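Local coordinates for protein cleavage and polyadenylation specificity factor 100 KD subunit (Methanosarcina mazei, PDB 2XR1) that probably ends archaeal transcription by cutting the nascent RNA as a dimeric, zinc-dependent metallo-beta-lactamase/beta-CASP nuclease and then degrading the released strand from its 5' end, at residues Q251-V254 and P255-F258; L275-L278 and L279-Y283; K487-S491 and H492-Q496. All blocks are in the same frame, centred on the assembly; numbering follows the deposited sequence.

Contact 1 of 3, residues Q251-V254 and P255-F258; sequences QGLV and PLLF
L253 and L256 run alongside each other, and L253 CD2 meets L256 CD2 at 3.8 Å. A second apolar pair is V254 with F258: V254 holds CG1 anti to its own nitrogen (chi1 167°), which sets that methyl alongside the F258 ring, V254 CG1 to F258 CE2 4.1 Å. The same ring takes the carbonyl of V254 obliquely, F258 CD2 standing 3.5 Å from V254 O. T304 and V266 also pack on V254 and F258, so the pair is buried between helix 299-306 and strand 266-268. Further out, the P255 ring rests on M300 and T304 of that helix and on Y296. The polar edge is backbone. L253 O draws two weak bonds, from L256 N at 2.8 Å and from L257 N at 3.4 Å. V254 N returns to Q251 O at 2.8 Å, closing a type I turn, while the Q251 amide reaches Q280 through OE1 and A246 O through NE2. With L253 as N-cap and proline at the second helical position, this is the start of helix 254-259, just beyond the zinc ligands H245, H247, D249 and H250 of the metallo-beta-lactamase fold.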
loop_
_atom_site.group_PDB
_atom_site.type_symbol
_atom_site.label_atom_id
_atom_site.label_comp_id
_atom_site.label_asym_id
_atom_site.label_seq_id
_atom_site.Cartn_x
_atom_site.Cartn_y
_atom_site.Cartn_z
ATOM N N GLN B 251 -14.326 -5.505 15.388
ATOM C CA GLN B 251 -13.743 -6.795 15.761
ATOM C C GLN B 251 -14.358 -7.979 14.991
ATOM O O GLN B 251 -13.794 -9.075 14.941
ATOM C CB GLN B 251 -13.869 -7.035 17.268
ATOM C CG GLN B 251 -15.302 -6.886 17.933
ATOM C CD GLN B 251 -16.212 -8.103 17.762
ATOM O OE1 GLN B 251 -15.822 -9.120 17.171
ATOM N NE2 GLN B 251 -17.430 -8.014 18.273
ATOM N N GLY B 252 -15.499 -7.758 14.366
ATOM C CA GLY B 252 -16.270 -8.866 13.836
ATOM C C GLY B 252 -15.611 -9.839 12.869
ATOM O O GLY B 252 -16.045 -10.967 12.756
ATOM N N LEU B 253 -14.585 -9.399 12.148
ATOM C CA LEU B 253 -13.873 -10.275 11.241
ATOM C C LEU B 253 -12.472 -10.627 11.736
ATOM O O LEU B 253 -11.711 -11.304 11.036
ATOM C CB LEU B 253 -13.810 -9.665 9.856
ATOM C CG LEU B 253 -15.149 -9.728 9.087
ATOM C CD1 LEU B 253 -14.992 -9.003 7.770
ATOM C CD2 LEU B 253 -15.597 -11.124 8.861
ATOM N N VAL B 254 -12.153 -10.285 12.970
ATOM C CA VAL B 254 -10.897 -10.725 13.512
ATOM C C VAL B 254 -10.761 -12.251 13.458
ATOM O O VAL B 254 -9.677 -12.745 13.186
ATOM C CB VAL B 254 -10.664 -10.217 14.926
ATOM C CG1 VAL B 254 -9.445 -10.968 15.613
ATOM C CG2 VAL B 254 -10.461 -8.713 14.878
ATOM N N PRO B 255 -11.841 -13.003 13.693
ATOM C CA PRO B 255 -11.653 -14.416 13.539
ATOM C C PRO B 255 -11.389 -14.852 12.104
ATOM O O PRO B 255 -10.829 -15.925 11.912
ATOM C CB PRO B 255 -12.972 -15.018 14.066
ATOM C CG PRO B 255 -13.456 -14.050 15.020
ATOM C CD PRO B 255 -13.089 -12.696 14.397
ATOM N N LEU B 256 -11.788 -14.072 11.103
ATOM C CA LEU B 256 -11.511 -14.446 9.715
ATOM C C LEU B 256 -10.001 -14.406 9.466
ATOM O O LEU B 256 -9.465 -15.196 8.701
ATOM C CB LEU B 256 -12.213 -13.471 8.765
ATOM C CG LEU B 256 -12.267 -13.778 7.270
ATOM C CD1 LEU B 256 -12.868 -15.123 6.999
ATOM C CD2 LEU B 256 -13.054 -12.735 6.598
ATOM N N LEU B 257 -9.314 -13.461 10.126
ATOM C CA LEU B 257 -7.844 -13.411 10.076
ATOM C C LEU B 257 -7.257 -14.746 10.494
ATOM O O LEU B 257 -6.361 -15.269 9.833
ATOM C CB LEU B 257 -7.276 -12.313 10.971
ATOM C CG LEU B 257 -7.678 -10.895 10.553
ATOM C CD1 LEU B 257 -7.198 -9.818 11.510
ATOM C CD2 LEU B 257 -7.181 -10.597 9.149
ATOM N N PHE B 258 -7.779 -15.316 11.567
ATOM C CA PHE B 258 -7.285 -16.619 12.014
ATOM C C PHE B 258 -7.643 -17.750 11.025
ATOM O O PHE B 258 -6.839 -18.648 10.755
ATOM C CB PHE B 258 -7.771 -16.892 13.434
ATOM C CG PHE B 258 -7.059 -16.077 14.456
ATOM C CD1 PHE B 258 -5.830 -16.461 14.926
ATOM C CD2 PHE B 258 -7.593 -14.924 14.911
ATOM C CE1 PHE B 258 -5.183 -15.724 15.838
ATOM C CE2 PHE B 258 -6.922 -14.163 15.836
ATOM C CZ PHE B 258 -5.724 -14.558 16.287
#

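Contact 2 of 3, residues L275-L278 and L279-Y283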
loop_
_atom_site.group_PDB
_atom_site.type_symbol
_atom_site.label_atom_id
_atom_site.label_comp_id
_atom_site.label_asym_id
_atom_site.label_seq_id
_atom_site.Cartn_x
_atom_site.Cartn_y
_atom_site.Cartn_z
ATOM N N LEU B 275 -16.718 -8.777 25.679
ATOM C CA LEU B 275 -17.792 -8.362 24.793
ATOM C C LEU B 275 -17.576 -8.952 23.420
ATOM O O LEU B 275 -18.509 -9.466 22.833
ATOM C CB LEU B 275 -17.900 -6.849 24.731
ATOM C CG LEU B 275 -18.345 -6.200 26.044
ATOM C CD1 LEU B 275 -18.043 -4.682 26.135
ATOM C CD2 LEU B 275 -19.790 -6.555 26.272
ATOM N N MET B 276 -16.341 -8.924 22.940
ATOM C CA MET B 276 -15.984 -9.421 21.630
ATOM C C MET B 276 -16.389 -10.894 21.475
ATOM O O MET B 276 -16.941 -11.298 20.448
ATOM C CB MET B 276 -14.478 -9.286 21.439
ATOM C CG MET B 276 -13.910 -10.059 20.246
ATOM S SD MET B 276 -12.217 -9.478 19.865
ATOM C CE MET B 276 -11.261 -10.270 21.174
ATOM N N VAL B 277 -16.100 -11.708 22.487
ATOM C CA VAL B 277 -16.493 -13.111 22.427
ATOM C C VAL B 277 -18.023 -13.237 22.366
ATOM O O VAL B 277 -18.575 -14.014 21.577
ATOM C CB VAL B 277 -15.900 -13.918 23.628
ATOM C CG1 VAL B 277 -16.624 -15.254 23.844
ATOM C CG2 VAL B 277 -14.402 -14.149 23.379
ATOM N N LEU B 278 -18.696 -12.458 23.199
ATOM C CA LEU B 278 -20.162 -12.485 23.254
ATOM C C LEU B 278 -20.759 -12.118 21.921
ATOM O O LEU B 278 -21.596 -12.853 21.371
ATOM C CB LEU B 278 -20.672 -11.488 24.286
ATOM C CG LEU B 278 -22.175 -11.502 24.486
ATOM C CD1 LEU B 278 -22.580 -12.828 25.060
ATOM C CD2 LEU B 278 -22.578 -10.378 25.372
ATOM N N LEU B 279 -20.334 -10.975 21.398
ATOM C CA LEU B 279 -20.889 -10.502 20.145
ATOM C C LEU B 279 -20.511 -11.377 18.966
ATOM O O LEU B 279 -21.301 -11.534 18.073
ATOM C CB LEU B 279 -20.461 -9.070 19.856
ATOM C CG LEU B 279 -20.954 -7.994 20.810
ATOM C CD1 LEU B 279 -20.346 -6.646 20.403
ATOM C CD2 LEU B 279 -22.487 -7.990 20.874
ATOM N N GLN B 280 -19.314 -11.932 18.954
ATOM C CA GLN B 280 -18.905 -12.782 17.853
ATOM C C GLN B 280 -19.722 -14.068 17.801
ATOM O O GLN B 280 -20.278 -14.417 16.751
ATOM C CB GLN B 280 -17.411 -13.082 17.929
ATOM C CG GLN B 280 -16.512 -11.903 17.502
ATOM C CD GLN B 280 -15.029 -12.193 17.644
ATOM O OE1 GLN B 280 -14.648 -13.261 18.073
ATOM N NE2 GLN B 280 -14.187 -11.242 17.269
ATOM N N LEU B 281 -19.814 -14.777 18.921
ATOM C CA LEU B 281 -20.575 -16.036 18.935
ATOM C C LEU B 281 -21.994 -15.761 18.538
ATOM O O LEU B 281 -22.607 -16.570 17.878
ATOM C CB LEU B 281 -20.581 -16.708 20.317
ATOM C CG LEU B 281 -19.240 -17.268 20.786
ATOM C CD1 LEU B 281 -19.277 -17.739 22.230
ATOM C CD2 LEU B 281 -18.809 -18.408 19.882
ATOM N N ASP B 282 -22.518 -14.618 18.949
ATOM C CA ASP B 282 -23.874 -14.253 18.603
ATOM C C ASP B 282 -24.008 -13.895 17.134
ATOM O O ASP B 282 -25.020 -14.158 16.523
ATOM C CB ASP B 282 -24.325 -13.079 19.434
ATOM C CG ASP B 282 -25.775 -12.725 19.189
ATOM O OD1 ASP B 282 -26.646 -13.600 19.354
ATOM O OD2 ASP B 282 -26.042 -11.551 18.817
ATOM N N TYR B 283 -23.002 -13.266 16.570
ATOM C CA TYR B 283 -23.055 -12.877 15.179
ATOM C C TYR B 283 -23.275 -14.092 14.335
ATOM O O TYR B 283 -24.252 -14.146 13.580
ATOM C CB TYR B 283 -21.780 -12.174 14.773
ATOM C CG TYR B 283 -21.634 -11.848 13.297
ATOM C CD1 TYR B 283 -22.626 -11.177 12.594
ATOM C CD2 TYR B 283 -20.446 -12.156 12.616
ATOM C CE1 TYR B 283 -22.451 -10.843 11.245
ATOM C CE2 TYR B 283 -20.268 -11.827 11.275
ATOM C CZ TYR B 283 -21.262 -11.166 10.597
ATOM O OH TYR B 283 -21.050 -10.855 9.263
#
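L279 N gives the shortest of the helical bonds here, 2.8 Å to L275 O, almost straight at the hydrogen (174°). The next three rungs run from Q280 N to M276 O, from L281 N to V277 O and from D282 N to L278 O. M276 and Q280 carry the main side-chain contact. M276 CG stands anti to the backbone nitrogen (chi1 166°), while Q280 CG lies beside its own (chi1 -75°) and the glutamine runs on extended, so the two chains travel alongside each other. The amide end of Q280 thus packs along CG and SD of the thioether arm, with Q280 NE2 3.7 Å from M276 SD. Beyond the two segments, Q280 NE2 donates to Q251 OE1, which fixes the far end of the glutamine. These are regular i to i+4 turns of helix 270-290, which in the metallo-beta-lactamase domain follows strand 266-268 and packs beside the zinc-binding residues: the L279 side chain comes within about 5 Å of that of the zinc ligand H247, nearest atoms. On the side facing helix 299-306, V277 and L281 form a parallel apolar pair, V277 CG1 to L281 CD1 4.0 Å, and meet L305 and V301 respectively. L278 packs on M450, E453 and I457 of the beta-CASP region, with L275 also touching I457.

Contact 3 of 3, residues K487-S491 and H492-Q496; sequences KPVDS and HEARQ
S491 turns OG anti to its backbone nitrogen (chi1 164°), carrying the hydroxyl over the first turn of the helix that begins at H492. There it accepts from A494 N, 2.9 Å from S491 OG, with an angle of 153° at the hydrogen. R495 likewise sends CG anti to its nitrogen but bends at chi3 (-51°), folding the guanidinium back over the start of the helix. S491 O sits over one face of the R495 guanidinium, displaced to its margin, 4.0 Å from the plane. S491 O also accepts a weak, long helical bond from R495 N (3.4 Å). Together with the hydroxyl bond this makes a serine N-cap, joining strand 486-489 to helix 492-500 at an outermost strand of the parallel beta-CASP sheet. Beside the cap, A494 CB packs against S491 CB at 3.7 Å. V489 CG2 packs 4.0 Å from R495 N, and the valine rests also on Y522 of helix 518-526. Outside the pair of segments, R495 NE forms a salt bridge with D448, at the end of the neighbouring strand 445-448, while D490 OD1 accepts from M450 N.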
loop_
_atom_site.group_PDB
_atom_site.type_symbol
_atom_site.label_atom_id
_atom_site.label_comp_id
_atom_site.label_asym_id
_atom_site.label_seq_id
_atom_site.Cartn_x
_atom_site.Cartn_y
_atom_site.Cartn_z
ATOM N N LYS B 487 -36.924 -6.615 32.295
ATOM C CA LYS B 487 -37.270 -8.011 32.156
ATOM C C LYS B 487 -36.527 -8.545 30.955
ATOM O O LYS B 487 -36.832 -8.183 29.843
ATOM C CB LYS B 487 -38.787 -8.216 31.936
ATOM C CG LYS B 487 -39.750 -7.462 32.859
ATOM C CD LYS B 487 -39.629 -7.865 34.297
ATOM C CE LYS B 487 -40.777 -7.302 35.131
ATOM N NZ LYS B 487 -40.770 -5.808 35.055
ATOM N N PRO B 488 -35.559 -9.434 31.153
ATOM C CA PRO B 488 -34.874 -9.956 29.972
ATOM C C PRO B 488 -35.666 -11.032 29.256
ATOM O O PRO B 488 -36.527 -11.665 29.834
ATOM C CB PRO B 488 -33.580 -10.560 30.547
ATOM C CG PRO B 488 -33.588 -10.238 32.008
ATOM C CD PRO B 488 -35.009 -10.010 32.380
ATOM N N VAL B 489 -35.330 -11.248 28.001
ATOM C CA VAL B 489 -35.971 -12.264 27.174
ATOM C C VAL B 489 -34.974 -12.669 26.125
ATOM O O VAL B 489 -34.482 -11.811 25.383
ATOM C CB VAL B 489 -37.209 -11.691 26.421
ATOM C CG1 VAL B 489 -37.239 -10.159 26.445
ATOM C CG2 VAL B 489 -37.244 -12.194 24.984
ATOM N N ASP B 490 -34.632 -13.943 26.066
ATOM C CA ASP B 490 -33.823 -14.446 24.939
ATOM C C ASP B 490 -34.368 -15.806 24.456
ATOM O O ASP B 490 -34.181 -16.177 23.283
ATOM C CB ASP B 490 -32.316 -14.455 25.279
ATOM C CG ASP B 490 -31.718 -13.021 25.431
ATOM O OD1 ASP B 490 -31.602 -12.272 24.422
ATOM O OD2 ASP B 490 -31.356 -12.649 26.584
ATOM N N SER B 491 -35.065 -16.532 25.338
ATOM C CA SER B 491 -36.059 -17.492 24.876
ATOM C C SER B 491 -36.906 -16.872 23.750
ATOM O O SER B 491 -37.365 -15.733 23.854
ATOM C CB SER B 491 -37.001 -17.885 26.002
ATOM O OG SER B 491 -38.157 -18.519 25.478
ATOM N N HIS B 492 -37.090 -17.626 22.672
ATOM C CA HIS B 492 -38.095 -17.309 21.655
ATOM C C HIS B 492 -39.520 -17.522 22.209
ATOM O O HIS B 492 -40.447 -16.782 21.873
ATOM C CB HIS B 492 -37.872 -18.173 20.404
ATOM C CG HIS B 492 -39.106 -18.362 19.575
ATOM N ND1 HIS B 492 -39.907 -19.480 19.679
ATOM C CD2 HIS B 492 -39.690 -17.562 18.648
ATOM C CE1 HIS B 492 -40.921 -19.370 18.836
ATOM N NE2 HIS B 492 -40.814 -18.217 18.199
ATOM N N GLU B 493 -39.691 -18.534 23.052
ATOM C CA GLU B 493 -40.987 -18.760 23.695
ATOM C C GLU B 493 -41.440 -17.533 24.515
ATOM O O GLU B 493 -42.617 -17.194 24.538
ATOM C CB GLU B 493 -40.949 -19.995 24.602
ATOM C CG GLU B 493 -40.446 -21.312 23.952
ATOM C CD GLU B 493 -41.516 -22.071 23.172
ATOM O OE1 GLU B 493 -41.898 -21.612 22.068
ATOM O OE2 GLU B 493 -41.965 -23.143 23.665
ATOM N N ALA B 494 -40.503 -16.877 25.186
ATOM C CA ALA B 494 -40.796 -15.682 25.988
ATOM C C ALA B 494 -41.160 -14.473 25.111
ATOM O O ALA B 494 -42.043 -13.688 25.462
ATOM C CB ALA B 494 -39.585 -15.333 26.882
ATOM N N ARG B 495 -40.448 -14.326 23.993
ATOM C CA ARG B 495 -40.732 -13.292 22.991
ATOM C C ARG B 495 -42.199 -13.287 22.554
ATOM O O ARG B 495 -42.842 -12.238 22.516
ATOM C CB ARG B 495 -39.839 -13.497 21.762
ATOM C CG ARG B 495 -39.871 -12.351 20.782
ATOM C CD ARG B 495 -38.685 -12.370 19.820
ATOM N NE ARG B 495 -37.407 -12.481 20.514
ATOM C CZ ARG B 495 -36.567 -13.513 20.443
ATOM N NH1 ARG B 495 -36.834 -14.567 19.692
ATOM N NH2 ARG B 495 -35.424 -13.474 21.128
ATOM N N GLN B 496 -42.722 -14.466 22.235
ATOM C CA GLN B 496 -44.090 -14.574 21.744
ATOM C C GLN B 496 -45.122 -14.100 22.763
ATOM O O GLN B 496 -46.151 -13.560 22.376
ATOM C CB GLN B 496 -44.404 -16.002 21.306
ATOM C CG GLN B 496 -43.594 -16.463 20.092
ATOM C CD GLN B 496 -43.977 -15.747 18.794
ATOM O OE1 GLN B 496 -45.111 -15.853 18.328
ATOM N NE2 GLN B 496 -43.023 -15.051 18.193
#

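How the contacts relate
The three contacts follow in series along the chain, none nesting in or crossing another, and each spans consecutive residues, so none closes a long loop. Contact 1 starts helix 254-259; strand 266-268 then leads into helix 270-290, where contact 2 lies. These two touch through Q251, P255 and Q280, tying the stretch from helix 248-251 to helix 254-259, next to the zinc ligands, to helix 270-290. Contact 3 comes much later, at an outer strand of the beta-CASP sheet, its nearest atoms about 7 Å from contact 2 and about 16 Å from contact 1. M450 bridges the gap between contacts 2 and 3, touching L278 and donating to D490.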